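Long-range contacts in ORF 37 (Human herpesvirus 8 type M, PDB 3FHD), which cuts double- and single-stranded DNA as an endonuclease and exonuclease, processing branched viral DNA so that unit-length linear genomes can be packaged: residues W71-A75 / P491-W495; K296-K300 / Q331-A335; W157-R161 / G228-S232; F396-L400 / P463-P467. One frame throughout, in Å; residues are numbered along the deposited sequence.

Contact 1 (W71-A75 / P491-W495); sequences WCAQA and PYIKW
Lys494 reaches from the loop 491-495 to residues 72-74, where its ammonium group bonds to two backbone carbonyls. Its chain leaves with CG anti to the carbonyl carbon and then bends at chi3 (-85°) and chi4 (-62°), a curl that turns NZ in among the oxygens of residues 72-74. The two bonds are equally long but differ in direction: Lys494 NZ lies 3.0 Å from Cys72 O, nearly along that C=O, and 3.0 Å from Gln74 O, well above the carbonyl plane. Lys494 CE lies 3.3 Å from Gln74 O, with Ala75 O a little farther. A water doubles the link, giving a hydrogen bond to Cys72 O (2.8 Å) and taking one from Lys494 N (3.0 Å), so Cys72 O is held by both ammonium and water. Beside this polar bridge the contact turns apolar. Cys72 points toward 491-495, and its SG rests 3.9 Å from Ile493 CG1, while Ile493 CG2 sits over the centre of one face of the Trp495 ring. In the other segment, Gln74 folds back, its NE2 bonding in the carbonyl plane to Trp71 O, which also accepts from Gln74 N. The loop that follows helix 468-489 is thereby fastened to the N-terminal helices: Tyr492 OH bonds to Leu63 O of helix 59-64, which Ile493 also touches, and Trp71 packs against helices 83-100 and 122-130.

Contact 2 (K296-K300 / Q331-A335); sequences KLALK and QEWEA
Trp333 brings the six-membered end of its indole up to helix 296-303, and Lys300 runs past it in the opposite direction. The tight part lies here: Lys300 CA is 3.6 Å and CB 3.7 Å from Trp333 CZ3, with CG beside CE3. The neighbouring Trp333 CH2 comes to 3.8 Å from Lys296 O, and Leu299 CD2 meets the ring edge, near its plane, 4.1 Å from Trp333 CH2. With CG anti to its own nitrogen (chi1 -171°), Lys300 extends along the indole to the backbone beyond, where NZ makes a short 2.6 Å bond to Glu332 O, tilted 31° from the carbonyl plane, and a weak one to Glu334 O. The looser side belongs to Lys296 and the exposed Glu332, whose side chains cross at about a right angle. Their salt bridge is long, 3.4 Å from Lys296 NZ to Glu332 OE2, and weak as a hydrogen bond. Asn386 of strand 379-389 ties this side together, bonding to Lys296 NZ, Glu332 OE2 and Trp333 NE1. The chemistry thus implies a division of labour: the Lys300 ammonium is held by backbone carbonyls, whereas Lys296 and Glu332 bridge each other weakly and take their stronger polar bonds from the Asn386 amide.

Contact 3 (W157-R161 / G228-S232); sequences WDALR and GFMQS. With SO4 (sulfate ion), chain B.
A sulfate-binding pocket near the magnesium site of this PD-(D/E)XK nuclease borders the contact, and Arg161 joins the two. Its guanidinium meets the anion edge-on with both terminal nitrogens: NH1 to SO4 O4 at 2.6 Å, almost straight at 173°, and NH2 to SO4 O1 at 3.1 Å. The sulfate probably comes from the crystallisation liquor; Ser167, Ser168 and Ser241 also bond to it. Phe229 supports the arginine from the other segment. Arg161 CG lies over the centre of the Phe229 ring in a CH-pi contact, 4.0 Å from the centroid, and a bend at chi3 (58°) carries the guanidinium round so that NH1 comes 3.6 Å from Phe229 CE1. Phe229 also turns its edge to the face of Trp157, a T-shaped pair with centroids 5.8 Å apart, while Trp157 CZ3 packs 3.6 Å from Phe229 CB. Next along the arginine chain, Arg161 CD lies over one face of the Trp157 ring, toward its rim. Leu160 closes the group, its CD2 4.1 Å from Phe229 CB. Helix 157-161 is thus packed against residues 228-231, which include strand 230-231, an outermost strand of a small sheet paired with 238-240; helix 134-147 touches Leu160 and Gln231, and helix 394-412 contacts Met230.

Contact 4 (F396-L400 / P463-P467); sequences FYQVL and PVYFP. With SO4 (sulfate ion), chain B.
Helix 394-412 packs here against strand 455-464, a member of the large mixed sheet of the nuclease core, and against the connection into helix 468-489. Phe466 is the central wedge. Leu400 CA stands over one face of its ring, 3.6 Å from the centroid in a CH-pi contact, and Leu400 CB is 3.5 Å from Phe466 CE1. The ring presses on the helix backbone itself: Phe466 CZ lies 3.3 Å from Leu400 N, and Val399 CG1 meets the ring edge in its plane, 3.6 Å from Phe466 CZ. Phe396 comes alongside in the opposite direction: with CG anti to the backbone N (chi1 178°), it reaches toward the strand, and Phe466 CE1 sits over its face near the rim. The two rings are inclined at 48°, with Phe396 CZ 3.5 Å from Phe466 CD1. Val464 CG1 packs obliquely on the Phe396 ring, 3.5 Å from Phe396 CD1. No hydrogen bond crosses between the segments; the side chains that meet are apolar, though the rings also press on backbone atoms. Elsewhere on the helix, Gln398 NE2 makes a weak bond to the sulfate, and its OE1 accepts from Lys268. The arrangement is consistent with the helix-against-sheet packing of the PD-(D/E)XK fold, the side chain of Val399 lying about 4 Å from that of the metal ligand Glu266.

How the contacts relate
Contact 1, joining residues 71-75 to 491-495, closes a loop of the chain within which the other three lie in series: contact 3, then contact 2, then contact 4. Contacts 1 and 2 lie on opposite sides of the molecule's centre, about 59 Å apart between centres. Contacts 3 and 4 are more central, about 21 Å apart between centres, and meet the same sulfate through Arg161 and Gln398, near the magnesium site. Helix 394-412 carries contact 4 and touches strand 230-231 of contact 3, while helix 468-489 leads from contact 4 toward contact 1. The large mixed sheet runs between contact 4, on strand 455-464, and contact 2, which packs on its strand 379-389; their centres are about 24 Å apart.

Contact 1 (W71-A75 / P491-W495)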
# COMPACT_ATOMS: atom_id res chain seq x y z
N TRP A 71 17.89 -7.13 28.44
CA TRP A 71 16.56 -6.98 29.03
C TRP A 71 15.74 -8.26 28.85
O TRP A 71 15.10 -8.73 29.80
CB TRP A 71 15.85 -5.79 28.35
CG TRP A 71 14.39 -5.57 28.68
CD1 TRP A 71 13.84 -5.28 29.90
CD2 TRP A 71 13.29 -5.59 27.75
NE1 TRP A 71 12.48 -5.14 29.79
CE2 TRP A 71 12.11 -5.33 28.48
CE3 TRP A 71 13.19 -5.84 26.37
CZ2 TRP A 71 10.85 -5.30 27.88
CZ3 TRP A 71 11.94 -5.79 25.78
CH2 TRP A 71 10.77 -5.52 26.55
N CYS A 72 15.78 -8.82 27.64
CA CYS A 72 15.03 -10.02 27.29
C CYS A 72 15.53 -11.27 28.01
O CYS A 72 14.78 -12.24 28.16
CB CYS A 72 15.01 -10.26 25.77
SG CYS A 72 13.88 -9.19 24.94
N ALA A 73 16.79 -11.24 28.45
CA ALA A 73 17.37 -12.37 29.18
C ALA A 73 16.70 -12.60 30.53
O ALA A 73 16.76 -13.69 31.05
CB ALA A 73 18.88 -12.15 29.37
N GLN A 74 16.06 -11.57 31.09
CA GLN A 74 15.43 -11.69 32.42
C GLN A 74 14.22 -12.62 32.44
O GLN A 74 13.41 -12.61 31.51
CB GLN A 74 14.99 -10.32 32.91
CG GLN A 74 16.12 -9.37 33.17
CD GLN A 74 15.61 -8.00 33.52
OE1 GLN A 74 15.54 -7.64 34.69
NE2 GLN A 74 15.21 -7.24 32.52
N ALA A 75 14.09 -13.43 33.50
CA ALA A 75 12.96 -14.36 33.64
C ALA A 75 11.57 -13.71 33.53
O ALA A 75 10.67 -14.26 32.88
CB ALA A 75 13.08 -15.13 34.95
N PRO A 491 14.97 -15.91 18.64
CA PRO A 491 14.56 -17.03 19.50
C PRO A 491 14.82 -16.78 20.99
O PRO A 491 14.32 -17.54 21.84
CB PRO A 491 15.42 -18.21 18.98
CG PRO A 491 16.62 -17.57 18.35
CD PRO A 491 16.16 -16.23 17.82
N TYR A 492 15.60 -15.75 21.29
CA TYR A 492 15.97 -15.38 22.67
C TYR A 492 14.91 -14.50 23.33
O TYR A 492 15.08 -14.11 24.48
CB TYR A 492 17.32 -14.66 22.71
CG TYR A 492 17.40 -13.49 21.75
CD1 TYR A 492 17.87 -13.68 20.45
CD2 TYR A 492 16.93 -12.22 22.11
CE1 TYR A 492 17.92 -12.65 19.55
CE2 TYR A 492 16.98 -11.16 21.20
CZ TYR A 492 17.48 -11.40 19.93
OH TYR A 492 17.55 -10.40 19.02
N ILE A 493 13.85 -14.16 22.58
CA ILE A 493 12.76 -13.32 23.09
C ILE A 493 11.57 -14.17 23.55
O ILE A 493 10.99 -14.93 22.76
CB ILE A 493 12.27 -12.24 22.03
CG1 ILE A 493 13.38 -11.24 21.70
CG2 ILE A 493 11.04 -11.46 22.57
CD1 ILE A 493 12.96 -10.10 20.70
N LYS A 494 11.18 -14.02 24.82
CA LYS A 494 10.05 -14.77 25.34
C LYS A 494 8.71 -14.14 24.96
O LYS A 494 7.96 -13.70 25.83
CB LYS A 494 10.16 -14.95 26.86
CG LYS A 494 11.37 -15.77 27.29
CD LYS A 494 11.37 -16.05 28.80
CE LYS A 494 12.00 -14.90 29.61
NZ LYS A 494 13.45 -14.66 29.27
N TRP A 495 8.42 -14.14 23.65
CA TRP A 495 7.22 -13.50 23.10
C TRP A 495 5.97 -13.98 23.83
O TRP A 495 5.80 -15.20 24.05
CB TRP A 495 7.05 -13.86 21.61
CG TRP A 495 8.16 -13.42 20.72
CD1 TRP A 495 9.18 -14.19 20.23
CD2 TRP A 495 8.35 -12.12 20.17
NE1 TRP A 495 9.99 -13.45 19.40
CE2 TRP A 495 9.51 -12.16 19.36
CE3 TRP A 495 7.63 -10.91 20.28
CZ2 TRP A 495 9.99 -11.05 18.67
CZ3 TRP A 495 8.11 -9.78 19.59
CH2 TRP A 495 9.28 -9.86 18.79
O HOH W 1 12.29 -12.18 26.86

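Contact 2 (K296-K300 / Q331-A335)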
# COMPACT_ATOMS: atom_id res chain seq x y z
N LYS A 296 -16.14 -2.53 -25.87
CA LYS A 296 -15.59 -3.79 -25.38
C LYS A 296 -14.82 -4.63 -26.40
O LYS A 296 -13.84 -5.31 -26.02
CB LYS A 296 -16.67 -4.62 -24.69
CG LYS A 296 -17.26 -3.93 -23.46
CD LYS A 296 -17.93 -4.92 -22.55
CE LYS A 296 -19.05 -5.66 -23.25
NZ LYS A 296 -19.77 -6.52 -22.27
N LEU A 297 -15.23 -4.59 -27.67
CA LEU A 297 -14.58 -5.37 -28.73
C LEU A 297 -13.22 -4.79 -29.12
O LEU A 297 -12.24 -5.54 -29.23
CB LEU A 297 -15.47 -5.48 -29.96
CG LEU A 297 -15.00 -6.33 -31.16
CD1 LEU A 297 -15.27 -7.82 -30.94
CD2 LEU A 297 -15.66 -5.87 -32.46
N ALA A 298 -13.17 -3.48 -29.35
CA ALA A 298 -11.90 -2.76 -29.54
C ALA A 298 -10.97 -2.96 -28.32
O ALA A 298 -9.76 -3.11 -28.47
CB ALA A 298 -12.15 -1.28 -29.79
N LEU A 299 -11.55 -3.00 -27.13
CA LEU A 299 -10.75 -3.22 -25.91
C LEU A 299 -10.13 -4.62 -25.84
O LEU A 299 -8.97 -4.77 -25.45
CB LEU A 299 -11.58 -2.93 -24.66
CG LEU A 299 -10.86 -2.99 -23.31
CD1 LEU A 299 -9.70 -2.00 -23.24
CD2 LEU A 299 -11.86 -2.77 -22.16
N LYS A 300 -10.90 -5.63 -26.25
CA LYS A 300 -10.41 -7.01 -26.30
C LYS A 300 -9.21 -7.12 -27.26
O LYS A 300 -8.17 -7.68 -26.89
CB LYS A 300 -11.54 -7.97 -26.69
CG LYS A 300 -11.19 -9.45 -26.57
CD LYS A 300 -12.35 -10.36 -27.00
CE LYS A 300 -11.79 -11.65 -27.60
NZ LYS A 300 -12.81 -12.65 -28.02
N GLN A 331 -17.73 -15.68 -22.00
CA GLN A 331 -17.01 -16.39 -23.06
C GLN A 331 -16.53 -15.50 -24.21
O GLN A 331 -15.64 -15.89 -24.97
CB GLN A 331 -17.90 -17.51 -23.61
CG GLN A 331 -17.15 -18.69 -24.20
CD GLN A 331 -18.08 -19.79 -24.68
OE1 GLN A 331 -18.81 -19.62 -25.67
NE2 GLN A 331 -18.04 -20.93 -24.00
N GLU A 332 -17.15 -14.33 -24.33
CA GLU A 332 -16.77 -13.34 -25.35
C GLU A 332 -15.30 -12.90 -25.26
O GLU A 332 -14.76 -12.39 -26.25
CB GLU A 332 -17.68 -12.11 -25.27
CG GLU A 332 -17.59 -11.35 -23.94
CD GLU A 332 -18.49 -10.13 -23.88
OE1 GLU A 332 -18.86 -9.59 -24.94
OE2 GLU A 332 -18.81 -9.70 -22.75
N TRP A 333 -14.68 -13.08 -24.09
CA TRP A 333 -13.27 -12.71 -23.88
C TRP A 333 -12.30 -13.87 -24.12
O TRP A 333 -11.08 -13.66 -24.09
CB TRP A 333 -13.05 -12.14 -22.47
CG TRP A 333 -13.75 -10.83 -22.23
CD1 TRP A 333 -15.02 -10.65 -21.77
CD2 TRP A 333 -13.22 -9.51 -22.45
NE1 TRP A 333 -15.31 -9.31 -21.67
CE2 TRP A 333 -14.24 -8.59 -22.10
CE3 TRP A 333 -11.98 -9.02 -22.91
CZ2 TRP A 333 -14.06 -7.20 -22.20
CZ3 TRP A 333 -11.81 -7.64 -23.01
CH2 TRP A 333 -12.85 -6.74 -22.65
N GLU A 334 -12.82 -15.07 -24.34
CA GLU A 334 -12.01 -16.24 -24.64
C GLU A 334 -11.32 -16.08 -26.00
O GLU A 334 -11.95 -15.68 -26.98
CB GLU A 334 -12.91 -17.48 -24.65
CG GLU A 334 -12.20 -18.82 -24.57
CD GLU A 334 -13.17 -19.99 -24.41
OE1 GLU A 334 -14.21 -20.02 -25.10
OE2 GLU A 334 -12.89 -20.88 -23.58
N ALA A 335 -10.02 -16.36 -26.03
CA ALA A 335 -9.24 -16.35 -27.28
C ALA A 335 -8.13 -17.41 -27.21
O ALA A 335 -6.94 -17.09 -27.16
CB ALA A 335 -8.65 -14.97 -27.55

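Contact 3 (W157-R161 / G228-S232)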
# COMPACT_ATOMS: atom_id res chain seq x y z
N TRP A 157 11.93 5.52 5.41
CA TRP A 157 10.94 4.60 4.77
C TRP A 157 11.30 3.12 4.92
O TRP A 157 10.50 2.35 5.45
CB TRP A 157 10.77 4.96 3.27
CG TRP A 157 9.56 4.36 2.63
CD1 TRP A 157 9.53 3.46 1.60
CD2 TRP A 157 8.18 4.65 2.95
NE1 TRP A 157 8.22 3.15 1.28
CE2 TRP A 157 7.38 3.87 2.09
CE3 TRP A 157 7.55 5.49 3.88
CZ2 TRP A 157 5.96 3.93 2.12
CZ3 TRP A 157 6.13 5.54 3.93
CH2 TRP A 157 5.36 4.74 3.06
N ASP A 158 12.48 2.74 4.43
CA ASP A 158 12.91 1.33 4.39
C ASP A 158 13.06 0.79 5.81
O ASP A 158 12.58 -0.29 6.09
CB ASP A 158 14.21 1.14 3.60
CG ASP A 158 14.02 1.34 2.09
OD1 ASP A 158 12.88 1.17 1.59
OD2 ASP A 158 15.03 1.64 1.40
N ALA A 159 13.70 1.56 6.69
CA ALA A 159 13.91 1.15 8.08
C ALA A 159 12.62 0.89 8.85
O ALA A 159 12.49 -0.12 9.57
CB ALA A 159 14.80 2.19 8.82
N LEU A 160 11.65 1.79 8.67
CA LEU A 160 10.36 1.74 9.36
C LEU A 160 9.49 0.53 8.91
O LEU A 160 8.78 -0.10 9.71
CB LEU A 160 9.62 3.05 9.05
CG LEU A 160 8.21 3.14 9.65
CD1 LEU A 160 8.19 3.06 11.18
CD2 LEU A 160 7.44 4.41 9.16
N ARG A 161 9.59 0.20 7.62
CA ARG A 161 8.86 -0.92 7.05
C ARG A 161 9.39 -2.33 7.44
O ARG A 161 8.67 -3.34 7.31
CB ARG A 161 8.77 -0.75 5.53
CG ARG A 161 7.93 0.47 5.16
CD ARG A 161 8.18 0.86 3.69
NE ARG A 161 7.87 -0.27 2.81
CZ ARG A 161 6.67 -0.49 2.27
NH1 ARG A 161 5.67 0.35 2.47
NH2 ARG A 161 6.46 -1.57 1.53
N GLY A 228 1.42 8.43 4.12
CA GLY A 228 2.60 7.80 4.69
C GLY A 228 2.33 6.33 5.01
O GLY A 228 1.43 5.70 4.45
N PHE A 229 3.13 5.79 5.92
CA PHE A 229 2.99 4.40 6.26
C PHE A 229 2.10 4.25 7.52
O PHE A 229 2.40 4.81 8.56
CB PHE A 229 4.37 3.80 6.56
CG PHE A 229 4.33 2.29 6.62
CD1 PHE A 229 3.90 1.55 5.51
CD2 PHE A 229 4.71 1.63 7.77
CE1 PHE A 229 3.88 0.11 5.56
CE2 PHE A 229 4.69 0.25 7.84
CZ PHE A 229 4.26 -0.50 6.75
N MET A 230 1.02 3.50 7.38
CA MET A 230 0.04 3.31 8.45
C MET A 230 0.24 1.95 9.08
O MET A 230 -0.23 0.95 8.52
CB MET A 230 -1.36 3.39 7.86
CG MET A 230 -1.68 4.83 7.45
SD MET A 230 -3.15 5.14 6.46
CE MET A 230 -3.31 3.68 5.51
N GLN A 231 0.88 1.91 10.25
CA GLN A 231 1.05 0.68 11.01
C GLN A 231 -0.34 0.33 11.65
O GLN A 231 -1.14 1.25 11.94
CB GLN A 231 2.09 0.91 12.11
CG GLN A 231 3.46 1.37 11.60
CD GLN A 231 4.36 1.90 12.72
OE1 GLN A 231 5.20 1.16 13.25
NE2 GLN A 231 4.19 3.18 13.07
N SER A 232 -0.62 -0.95 11.86
CA SER A 232 -1.77 -1.36 12.68
C SER A 232 -1.57 -1.01 14.17
O SER A 232 -0.68 -1.56 14.82
CB SER A 232 -2.06 -2.87 12.56
OG SER A 232 -2.92 -3.29 13.63
S SO4 B . 2.67 -1.10 0.83
O1 SO4 B . 3.51 -2.27 0.99
O2 SO4 B . 2.22 -1.02 -0.56
O3 SO4 B . 1.54 -1.30 1.72
O4 SO4 B . 3.36 0.07 1.30

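Contact 4 (F396-L400 / P463-P467)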
# COMPACT_ATOMS: atom_id res chain seq x y z
N PHE A 396 -5.15 -8.57 -5.38
CA PHE A 396 -6.34 -8.78 -4.58
C PHE A 396 -6.03 -8.77 -3.08
O PHE A 396 -6.69 -8.07 -2.31
CB PHE A 396 -7.11 -10.05 -4.99
CG PHE A 396 -8.31 -10.30 -4.13
CD1 PHE A 396 -9.53 -9.63 -4.40
CD2 PHE A 396 -8.25 -11.16 -3.04
CE1 PHE A 396 -10.65 -9.84 -3.59
CE2 PHE A 396 -9.39 -11.38 -2.23
CZ PHE A 396 -10.57 -10.71 -2.50
N TYR A 397 -4.99 -9.51 -2.70
CA TYR A 397 -4.48 -9.60 -1.34
C TYR A 397 -3.93 -8.24 -0.84
O TYR A 397 -4.05 -7.91 0.31
CB TYR A 397 -3.32 -10.61 -1.32
CG TYR A 397 -3.82 -12.03 -1.29
CD1 TYR A 397 -3.80 -12.76 -0.10
CD2 TYR A 397 -4.36 -12.62 -2.44
CE1 TYR A 397 -4.28 -14.09 -0.06
CE2 TYR A 397 -4.87 -13.94 -2.40
CZ TYR A 397 -4.83 -14.66 -1.20
OH TYR A 397 -5.30 -15.97 -1.14
N GLN A 398 -3.25 -7.52 -1.72
CA GLN A 398 -2.76 -6.16 -1.39
C GLN A 398 -3.88 -5.21 -0.96
O GLN A 398 -3.77 -4.56 0.07
CB GLN A 398 -1.95 -5.58 -2.57
CG GLN A 398 -1.52 -4.13 -2.33
CD GLN A 398 -0.42 -3.68 -3.28
OE1 GLN A 398 -0.39 -4.09 -4.45
NE2 GLN A 398 0.52 -2.88 -2.76
N VAL A 399 -4.95 -5.13 -1.75
CA VAL A 399 -6.06 -4.23 -1.43
C VAL A 399 -6.82 -4.76 -0.21
O VAL A 399 -7.39 -3.99 0.57
CB VAL A 399 -7.00 -4.02 -2.67
CG1 VAL A 399 -8.10 -3.01 -2.33
CG2 VAL A 399 -6.19 -3.51 -3.87
N LEU A 400 -6.86 -6.09 -0.06
CA LEU A 400 -7.50 -6.74 1.09
C LEU A 400 -6.85 -6.21 2.36
O LEU A 400 -7.56 -5.79 3.29
CB LEU A 400 -7.35 -8.28 1.02
CG LEU A 400 -8.21 -9.06 2.03
CD1 LEU A 400 -8.60 -10.45 1.50
CD2 LEU A 400 -7.57 -9.15 3.39
N PRO A 463 -13.56 -2.33 -9.29
CA PRO A 463 -13.95 -2.52 -7.88
C PRO A 463 -13.39 -3.81 -7.27
O PRO A 463 -13.13 -4.80 -7.99
CB PRO A 463 -15.49 -2.56 -7.94
CG PRO A 463 -15.83 -2.90 -9.30
CD PRO A 463 -14.73 -2.36 -10.19
N VAL A 464 -13.16 -3.80 -5.96
CA VAL A 464 -12.71 -4.99 -5.22
C VAL A 464 -13.55 -5.08 -3.92
O VAL A 464 -13.61 -4.12 -3.17
CB VAL A 464 -11.19 -4.95 -4.83
CG1 VAL A 464 -10.74 -6.35 -4.34
CG2 VAL A 464 -10.28 -4.52 -6.02
N TYR A 465 -14.20 -6.22 -3.71
CA TYR A 465 -15.00 -6.48 -2.50
C TYR A 465 -14.37 -7.60 -1.68
O TYR A 465 -13.76 -8.51 -2.25
CB TYR A 465 -16.45 -6.81 -2.88
CG TYR A 465 -17.12 -5.76 -3.74
CD1 TYR A 465 -17.77 -4.66 -3.17
CD2 TYR A 465 -17.10 -5.85 -5.13
CE1 TYR A 465 -18.39 -3.69 -3.99
CE2 TYR A 465 -17.70 -4.89 -5.94
CZ TYR A 465 -18.35 -3.81 -5.37
OH TYR A 465 -18.96 -2.86 -6.18
N PHE A 466 -14.52 -7.55 -0.34
CA PHE A 466 -13.88 -8.50 0.58
C PHE A 466 -14.86 -9.13 1.59
O PHE A 466 -15.26 -8.48 2.58
CB PHE A 466 -12.70 -7.87 1.35
CG PHE A 466 -11.69 -7.20 0.46
CD1 PHE A 466 -10.79 -7.95 -0.28
CD2 PHE A 466 -11.68 -5.80 0.35
CE1 PHE A 466 -9.89 -7.31 -1.13
CE2 PHE A 466 -10.78 -5.16 -0.48
CZ PHE A 466 -9.90 -5.91 -1.24
N PRO A 467 -15.25 -10.41 1.36
CA PRO A 467 -16.12 -11.10 2.31
C PRO A 467 -15.44 -11.16 3.69
O PRO A 467 -14.21 -11.26 3.76
CB PRO A 467 -16.27 -12.51 1.71
CG PRO A 467 -15.81 -12.40 0.28
CD PRO A 467 -14.81 -11.28 0.25
S SO4 B . 2.67 -1.10 0.83
O1 SO4 B . 3.51 -2.27 0.99
O2 SO4 B . 2.22 -1.02 -0.56
O3 SO4 B . 1.54 -1.30 1.72
O4 SO4 B . 3.36 0.07 1.30